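Local coordinates for phosphate binding protein (Planctomyces limnophilus, PDB 4JWO) that probably binds phosphate and takes part in its transport across the cytoplasmic membrane, at residues A[146-160]-A[252-266]. Residues are numbered along the deposited sequence; the frame is centred on the assembly and turned at random.
Sequences VVINPANTFAECMTV and KLKAVKISDGKKAVC
Residues 146-148 and 157-159 both pair with the interrupted strand 254-259, so one strand bridges two partners of opposite sense at an edge of the mixed sheet. Antiparallel pairing with 146-148 rests on Val256 N to Val146 O (2.8 Å) and on the reciprocal bonds between Ile148 and Lys254. Beyond the interruption, pairing turns parallel: Glu156 O accepts from Lys257 N, Met158 N bonds Lys257 O, Ser259 N bonds Met158 O, and the short strand axes run 31° apart. Val256 lies between the two kinds of pairing, its two methyls reaching different partners: CG2 meets Ile148 CG2 at 3.6 Å, while CG1, anti to the backbone N (chi1 174°), packs against Met158 CG. Leu163 of helix 160-167 packs on Val146, Met158 and Ile258.

Lys254 reaches into the connection 149-156. The aliphatic chain of Lys254 passes Ile148, CD lying 3.8 Å from Ile148 CD1, and a bend at chi3 (-68°) brings NZ to three acceptors: Pro150 O, Asn152 O (2.9 Å, approached from above the carbonyl plane) and Glu156 OE2 (2.9 Å), a salt bridge met on the anti side and somewhat out of the carboxylate plane. A methionine in its place would probably leave Glu156 without its charged mate and the two turn carbonyls without this donor, setting the connection freer to move. Glu156 OE1 is linked through a water to Lys257 NZ.

At the far end the Cys157-Cys266 disulfide (SG to SG 2.0 Å) ties strand 157-159 to Cys266, beyond the turn at 260-264, and Ser259 OG accepts from Cys266 N at 2.7 Å. Thr159 then N-caps helix 160-167 through Glu162 N. Such mixed parallel and antiparallel pairing within an alpha/beta lobe is consistent with the periplasmic-binding-protein fold of the PstS family.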
ATOM      1  N   VAL A 146      11.029  -2.392   6.868  1.00 13.75           N
ATOM      2  CA  VAL A 146      12.353  -1.792   6.913  1.00 11.52           C
ATOM      3  C   VAL A 146      13.315  -2.887   7.343  1.00 13.81           C
ATOM      4  O   VAL A 146      13.053  -3.611   8.309  1.00 14.42           O
ATOM      5  CB  VAL A 146      12.389  -0.650   7.926  1.00 12.84           C
ATOM      6  CG1 VAL A 146      13.800  -0.113   8.081  1.00 17.07           C
ATOM      7  CG2 VAL A 146      11.428   0.449   7.480  1.00 15.30           C
ATOM      8  N   VAL A 147      14.412  -3.039   6.608  1.00 13.37           N
ATOM      9  CA  VAL A 147      15.351  -4.112   6.884  1.00 12.32           C
ATOM     10  C   VAL A 147      16.759  -3.594   7.115  1.00 15.19           C
ATOM     11  O   VAL A 147      17.163  -2.575   6.565  1.00 14.71           O
ATOM     12  CB  VAL A 147      15.375  -5.151   5.730  1.00 14.90           C
ATOM     13  CG1 VAL A 147      14.034  -5.866   5.633  1.00 16.16           C
ATOM     14  CG2 VAL A 147      15.716  -4.475   4.393  1.00 16.89           C
ATOM     15  N   ILE A 148      17.485  -4.299   7.967  1.00 13.22           N
ATOM     16  CA  ILE A 148      18.900  -4.067   8.179  1.00 13.95           C
ATOM     17  C   ILE A 148      19.652  -5.374   7.966  1.00 17.02           C
ATOM     18  O   ILE A 148      19.045  -6.442   7.819  1.00 14.77           O
ATOM     19  CB  ILE A 148      19.173  -3.475   9.577  1.00 14.21           C
ATOM     20  CG1 ILE A 148      18.532  -4.339  10.665  1.00 14.01           C
ATOM     21  CG2 ILE A 148      18.636  -2.053   9.647  1.00 15.69           C
ATOM     22  CD1 ILE A 148      18.771  -3.836  12.109  1.00 15.05           C
ATOM     23  N   ASN A 149      20.975  -5.304   7.924  1.00 14.47           N
ATOM     24  CA  ASN A 149      21.771  -6.503   7.773  1.00 14.70           C
ATOM     25  C   ASN A 149      21.702  -7.268   9.083  1.00 18.50           C
ATOM     26  O   ASN A 149      21.650  -6.652  10.143  1.00 17.95           O
ATOM     27  CB  ASN A 149      23.212  -6.110   7.464  1.00 17.52           C
ATOM     28  CG  ASN A 149      24.077  -7.295   7.162  1.00 18.78           C
ATOM     29  OD1 ASN A 149      24.641  -7.917   8.067  1.00 20.81           O
ATOM     30  ND2 ASN A 149      24.199  -7.622   5.876  1.00 18.79           N
ATOM     31  N   PRO A 150      21.674  -8.609   9.027  1.00 17.89           N
ATOM     32  CA  PRO A 150      21.551  -9.341  10.293  1.00 19.07           C
ATOM     33  C   PRO A 150      22.682  -9.065  11.279  1.00 19.85           C
ATOM     34  O   PRO A 150      22.482  -9.277  12.478  1.00 20.79           O
ATOM     35  CB  PRO A 150      21.565 -10.807   9.844  1.00 23.50           C
ATOM     36  CG  PRO A 150      20.954 -10.760   8.479  1.00 21.81           C
ATOM     37  CD  PRO A 150      21.559  -9.511   7.867  1.00 19.98           C
ATOM     38  N   ALA A 151      23.840  -8.610  10.794  1.00 19.34           N
ATOM     39  CA  ALA A 151      24.971  -8.307  11.678  1.00 21.49           C
ATOM     40  C   ALA A 151      24.761  -7.019  12.479  1.00 21.55           C
ATOM     41  O   ALA A 151      25.515  -6.733  13.406  1.00 22.51           O
ATOM     42  CB  ALA A 151      26.263  -8.229  10.895  1.00 24.31           C
ATOM     43  N   ASN A 152      23.745  -6.245  12.114  1.00 17.32           N
ATOM     44  CA  ASN A 152      23.384  -5.019  12.832  1.00 17.34           C
ATOM     45  C   ASN A 152      22.558  -5.378  14.067  1.00 18.13           C
ATOM     46  O   ASN A 152      21.433  -5.855  13.943  1.00 18.74           O
ATOM     47  CB  ASN A 152      22.567  -4.121  11.888  1.00 16.55           C
ATOM     48  CG  ASN A 152      22.231  -2.760  12.484  1.00 15.98           C
ATOM     49  OD1 ASN A 152      22.077  -2.612  13.698  1.00 16.22           O
ATOM     50  ND2 ASN A 152      22.100  -1.757  11.618  1.00 16.93           N
ATOM     51  N   THR A 153      23.110  -5.152  15.259  1.00 19.59           N
ATOM     52  CA  THR A 153      22.377  -5.473  16.480  1.00 19.48           C
ATOM     53  C   THR A 153      21.984  -4.237  17.276  1.00 20.88           C
ATOM     54  O   THR A 153      21.443  -4.351  18.382  1.00 25.75           O
ATOM     55  CB  THR A 153      23.179  -6.409  17.393  1.00 24.61           C
ATOM     56  OG1 THR A 153      24.448  -5.812  17.656  1.00 30.37           O
ATOM     57  CG2 THR A 153      23.375  -7.774  16.724  1.00 29.67           C
ATOM     58  N   PHE A 154      22.255  -3.061  16.719  1.00 18.17           N
ATOM     59  CA  PHE A 154      21.975  -1.815  17.424  1.00 17.76           C
ATOM     60  C   PHE A 154      20.714  -1.108  16.932  1.00 15.38           C
ATOM     61  O   PHE A 154      20.112  -0.332  17.680  1.00 17.44           O
ATOM     62  CB  PHE A 154      23.181  -0.857  17.366  1.00 16.69           C
ATOM     63  CG  PHE A 154      23.569  -0.455  15.970  1.00 14.75           C
ATOM     64  CD1 PHE A 154      22.958   0.622  15.347  1.00 17.40           C
ATOM     65  CD2 PHE A 154      24.523  -1.179  15.268  1.00 17.08           C
ATOM     66  CE1 PHE A 154      23.296   0.978  14.053  1.00 17.62           C
ATOM     67  CE2 PHE A 154      24.875  -0.817  13.975  1.00 15.11           C
ATOM     68  CZ  PHE A 154      24.255   0.258  13.368  1.00 14.80           C
ATOM     69  N   ALA A 155      20.316  -1.349  15.681  1.00 16.82           N
ATOM     70  CA  ALA A 155      19.129  -0.682  15.124  1.00 15.72           C
ATOM     71  C   ALA A 155      17.924  -1.605  15.009  1.00 16.12           C
ATOM     72  O   ALA A 155      17.096  -1.449  14.104  1.00 15.23           O
ATOM     73  CB  ALA A 155      19.449  -0.050  13.771  1.00 15.97           C
ATOM     74  N   GLU A 156      17.800  -2.546  15.935  1.00 16.89           N
ATOM     75  CA  GLU A 156      16.748  -3.564  15.854  1.00 17.43           C
ATOM     76  C   GLU A 156      15.338  -3.009  16.022  1.00 16.52           C
ATOM     77  O   GLU A 156      14.367  -3.600  15.545  1.00 17.88           O
ATOM     78  CB  GLU A 156      17.017  -4.709  16.832  1.00 20.52           C
ATOM     79  CG  GLU A 156      18.277  -5.470  16.457  1.00 18.70           C
ATOM     80  CD  GLU A 156      18.480  -6.700  17.299  1.00 26.72           C
ATOM     81  OE1 GLU A 156      17.715  -6.876  18.269  1.00 28.96           O
ATOM     82  OE2 GLU A 156      19.404  -7.492  16.988  1.00 24.16           O
ATOM     83  N   CYS A 157      15.235  -1.881  16.721  1.00 17.13           N
ATOM     84  CA  CYS A 157      13.975  -1.154  16.852  1.00 15.91           C
ATOM     85  C   CYS A 157      14.235   0.304  16.511  1.00 18.72           C
ATOM     86  O   CYS A 157      15.190   0.898  17.008  1.00 26.41           O
ATOM     87  CB  CYS A 157      13.423  -1.253  18.272  1.00 14.94           C
ATOM     88  SG  CYS A 157      11.852  -0.324  18.382  1.00 22.53           S
HETATM   89  N   MSE A 158      13.408   0.878  15.635  1.00 17.66           N
HETATM   90  CA  MSE A 158      13.580   2.274  15.241  1.00 16.20           C
HETATM   91  C   MSE A 158      12.244   2.975  15.283  1.00 16.88           C
HETATM   92  O   MSE A 158      11.208   2.333  15.167  1.00 19.61           O
HETATM   93  CB  MSE A 158      14.169   2.377  13.832  1.00 18.13           C
HETATM   94  CG  MSE A 158      15.542   1.729  13.723  1.00 19.82           C
HETATM   95 SE   MSE A 158      16.297   1.832  11.960  0.76 19.93          SE
HETATM   96  CE  MSE A 158      16.579   3.754  11.873  1.00 18.77           C
ATOM     97  N   THR A 159      12.281   4.292  15.433  1.00 17.83           N
ATOM     98  CA  THR A 159      11.058   5.082  15.445  1.00 17.81           C
ATOM     99  C   THR A 159      10.775   5.619  14.056  1.00 17.83           C
ATOM    100  O   THR A 159      11.683   5.728  13.228  1.00 17.89           O
ATOM    101  CB  THR A 159      11.153   6.271  16.424  1.00 19.10           C
ATOM    102  OG1 THR A 159      12.148   7.186  15.960  1.00 23.70           O
ATOM    103  CG2 THR A 159      11.525   5.785  17.809  1.00 22.16           C
ATOM    104  N   VAL A 160       9.518   5.973  13.811  1.00 16.89           N
ATOM    105  CA  VAL A 160       9.171   6.679  12.588  1.00 17.67           C
ATOM    106  C   VAL A 160       9.965   7.979  12.500  1.00 19.09           C
ATOM    107  O   VAL A 160      10.468   8.324  11.434  1.00 18.44           O
ATOM    108  CB  VAL A 160       7.658   6.946  12.511  1.00 21.84           C
ATOM    109  CG1 VAL A 160       7.334   7.953  11.407  1.00 21.28           C
ATOM    110  CG2 VAL A 160       6.927   5.642  12.281  1.00 19.20           C
ATOM    111  N   LYS A 252      17.932 -14.233   5.718  1.00 23.76           N
ATOM    112  CA  LYS A 252      19.081 -13.443   5.266  1.00 24.65           C
ATOM    113  C   LYS A 252      18.965 -11.962   5.607  1.00 21.10           C
ATOM    114  O   LYS A 252      19.899 -11.194   5.379  1.00 22.25           O
ATOM    115  CB  LYS A 252      19.260 -13.594   3.752  1.00 28.55           C
ATOM    116  CG  LYS A 252      19.425 -15.037   3.296  1.00 36.21           C
ATOM    117  CD  LYS A 252      19.551 -15.139   1.780  1.00 47.28           C
ATOM    118  CE  LYS A 252      18.368 -14.505   1.077  1.00 48.93           C
ATOM    119  NZ  LYS A 252      18.748 -13.232   0.420  1.00 49.67           N
ATOM    120  N   LEU A 253      17.811 -11.574   6.140  1.00 18.43           N
ATOM    121  CA  LEU A 253      17.513 -10.182   6.457  1.00 16.79           C
ATOM    122  C   LEU A 253      17.026 -10.057   7.895  1.00 19.32           C
ATOM    123  O   LEU A 253      16.507 -11.009   8.467  1.00 21.14           O
ATOM    124  CB  LEU A 253      16.402  -9.664   5.539  1.00 18.07           C
ATOM    125  CG  LEU A 253      16.642  -9.665   4.030  1.00 18.62           C
ATOM    126  CD1 LEU A 253      15.307  -9.430   3.324  1.00 19.70           C
ATOM    127  CD2 LEU A 253      17.643  -8.573   3.659  1.00 20.65           C
ATOM    128  N   LYS A 254      17.166  -8.869   8.467  1.00 15.41           N
ATOM    129  CA  LYS A 254      16.593  -8.593   9.777  1.00 16.08           C
ATOM    130  C   LYS A 254      15.539  -7.500   9.607  1.00 16.61           C
ATOM    131  O   LYS A 254      15.841  -6.404   9.145  1.00 17.13           O
ATOM    132  CB  LYS A 254      17.701  -8.164  10.758  1.00 19.40           C
ATOM    133  CG  LYS A 254      17.188  -7.737  12.127  1.00 20.06           C
ATOM    134  CD  LYS A 254      18.351  -7.462  13.093  1.00 19.37           C
ATOM    135  CE  LYS A 254      19.104  -8.731  13.439  1.00 23.46           C
ATOM    136  NZ  LYS A 254      20.228  -8.470  14.396  1.00 22.86           N
ATOM    137  N   ALA A 255      14.287  -7.799   9.953  1.00 15.95           N
ATOM    138  CA  ALA A 255      13.255  -6.779   9.875  1.00 15.36           C
ATOM    139  C   ALA A 255      13.347  -5.895  11.108  1.00 17.60           C
ATOM    140  O   ALA A 255      13.398  -6.385  12.243  1.00 21.43           O
ATOM    141  CB  ALA A 255      11.858  -7.398   9.765  1.00 17.76           C
ATOM    142  N   VAL A 256      13.374  -4.590  10.877  1.00 13.84           N
ATOM    143  CA  VAL A 256      13.393  -3.620  11.963  1.00 15.33           C
ATOM    144  C   VAL A 256      12.023  -3.553  12.628  1.00 15.32           C
ATOM    145  O   VAL A 256      10.988  -3.498  11.958  1.00 15.54           O
ATOM    146  CB  VAL A 256      13.796  -2.230  11.428  1.00 15.93           C
ATOM    147  CG1 VAL A 256      13.680  -1.160  12.508  1.00 16.67           C
ATOM    148  CG2 VAL A 256      15.220  -2.291  10.862  1.00 15.48           C
ATOM    149  N   LYS A 257      12.018  -3.586  13.954  1.00 17.61           N
ATOM    150  CA  LYS A 257      10.782  -3.376  14.701  1.00 17.11           C
ATOM    151  C   LYS A 257      10.485  -1.882  14.730  1.00 17.14           C
ATOM    152  O   LYS A 257      11.401  -1.078  14.863  1.00 17.90           O
ATOM    153  CB  LYS A 257      10.925  -3.929  16.117  1.00 19.14           C
ATOM    154  CG  LYS A 257      11.318  -5.393  16.144  1.00 19.11           C
ATOM    155  CD  LYS A 257      11.491  -5.886  17.564  1.00 20.53           C
ATOM    156  CE  LYS A 257      11.656  -7.394  17.606  1.00 27.69           C
ATOM    157  NZ  LYS A 257      12.836  -7.858  16.831  1.00 31.51           N
ATOM    158  N   ILE A 258       9.208  -1.518  14.602  1.00 17.18           N
ATOM    159  CA  ILE A 258       8.825  -0.128  14.360  1.00 18.31           C
ATOM    160  C   ILE A 258       8.012   0.487  15.502  1.00 18.09           C
ATOM    161  O   ILE A 258       6.986  -0.059  15.916  1.00 20.56           O
ATOM    162  CB  ILE A 258       8.031  -0.003  13.037  1.00 14.44           C
ATOM    163  CG1 ILE A 258       8.861  -0.511  11.850  1.00 18.49           C
ATOM    164  CG2 ILE A 258       7.595   1.449  12.780  1.00 19.30           C
ATOM    165  CD1 ILE A 258      10.090   0.337  11.537  1.00 17.36           C
ATOM    166  N   SER A 259       8.486   1.621  16.014  1.00 18.11           N
ATOM    167  CA  SER A 259       7.726   2.402  16.984  1.00 18.68           C
ATOM    168  C   SER A 259       7.190   3.660  16.324  1.00 21.32           C
ATOM    169  O   SER A 259       7.901   4.302  15.559  1.00 20.82           O
ATOM    170  CB  SER A 259       8.610   2.805  18.156  1.00 24.20           C
ATOM    171  OG  SER A 259       8.993   1.670  18.903  1.00 25.05           O
ATOM    172  N   ASP A 260       5.949   4.025  16.637  1.00 23.04           N
ATOM    173  CA  ASP A 260       5.330   5.188  16.010  1.00 23.46           C
ATOM    174  C   ASP A 260       5.085   6.376  16.944  1.00 26.84           C
ATOM    175  O   ASP A 260       4.514   7.382  16.527  1.00 24.88           O
ATOM    176  CB  ASP A 260       4.031   4.790  15.283  1.00 21.52           C
ATOM    177  CG  ASP A 260       2.881   4.489  16.233  1.00 25.58           C
ATOM    178  OD1 ASP A 260       3.103   4.361  17.459  1.00 23.88           O
ATOM    179  OD2 ASP A 260       1.733   4.371  15.739  1.00 25.97           O
ATOM    180  N   GLY A 261       5.500   6.265  18.204  1.00 25.27           N
ATOM    181  CA  GLY A 261       5.295   7.346  19.157  1.00 30.47           C
ATOM    182  C   GLY A 261       3.878   7.405  19.697  1.00 32.57           C
ATOM    183  O   GLY A 261       3.538   8.278  20.496  1.00 34.72           O
ATOM    184  N   LYS A 262       3.039   6.478  19.256  1.00 28.50           N
ATOM    185  CA  LYS A 262       1.673   6.390  19.754  1.00 30.16           C
ATOM    186  C   LYS A 262       1.470   5.064  20.479  1.00 32.04           C
ATOM    187  O   LYS A 262       1.973   4.876  21.581  1.00 40.26           O
ATOM    188  CB  LYS A 262       0.669   6.548  18.609  1.00 36.67           C
ATOM    189  CG  LYS A 262       0.849   7.814  17.782  1.00 41.20           C
ATOM    190  CD  LYS A 262       0.017   7.752  16.510  1.00 47.96           C
ATOM    191  CE  LYS A 262       0.514   8.749  15.476  1.00 49.63           C
ATOM    192  NZ  LYS A 262      -0.037   8.462  14.122  1.00 49.49           N
ATOM    193  N   LYS A 263       0.748   4.141  19.854  1.00 28.56           N
ATOM    194  CA  LYS A 263       0.463   2.854  20.488  1.00 35.17           C
ATOM    195  C   LYS A 263       1.440   1.756  20.067  1.00 33.15           C
ATOM    196  O   LYS A 263       1.537   0.717  20.718  1.00 33.44           O
ATOM    197  CB  LYS A 263      -0.975   2.414  20.196  1.00 41.75           C
ATOM    198  CG  LYS A 263      -2.026   3.177  20.983  1.00 45.45           C
ATOM    199  N   ALA A 264       2.171   1.990  18.981  1.00 25.90           N
ATOM    200  CA  ALA A 264       3.099   0.994  18.466  1.00 24.53           C
ATOM    201  C   ALA A 264       4.482   1.147  19.093  1.00 25.64           C
ATOM    202  O   ALA A 264       5.175   2.137  18.865  1.00 22.53           O
ATOM    203  CB  ALA A 264       3.198   1.099  16.944  1.00 22.63           C
ATOM    204  N   VAL A 265       4.881   0.172  19.901  1.00 25.54           N
ATOM    205  CA  VAL A 265       6.209   0.187  20.491  1.00 23.74           C
ATOM    206  C   VAL A 265       6.994  -1.029  20.013  1.00 25.17           C
ATOM    207  O   VAL A 265       6.675  -2.160  20.386  1.00 26.34           O
ATOM    208  CB  VAL A 265       6.152   0.192  22.036  1.00 26.12           C
ATOM    209  CG1 VAL A 265       7.556   0.313  22.628  1.00 25.18           C
ATOM    210  CG2 VAL A 265       5.263   1.335  22.517  1.00 27.90           C
ATOM    211  N   CYS A 266       8.013  -0.783  19.190  1.00 22.92           N
ATOM    212  CA  CYS A 266       8.893  -1.837  18.673  1.00 23.08           C
ATOM    213  C   CYS A 266       8.122  -3.057  18.155  1.00 18.91           C
ATOM    214  O   CYS A 266       8.320  -4.182  18.610  1.00 24.27           O
ATOM    215  CB  CYS A 266       9.950  -2.240  19.712  1.00 22.19           C
ATOM    216  SG  CYS A 266      11.058  -0.872  20.173  1.00 26.46           S
TER
HETATM  217  O   HOH W   1       9.905  -3.394   9.392  1.00 15.53           O
HETATM  218  O   HOH W   2      14.847  -6.168  14.530  1.00 20.52           O
HETATM  219  O   HOH W   3      14.922  -6.934  18.522  1.00 33.41           O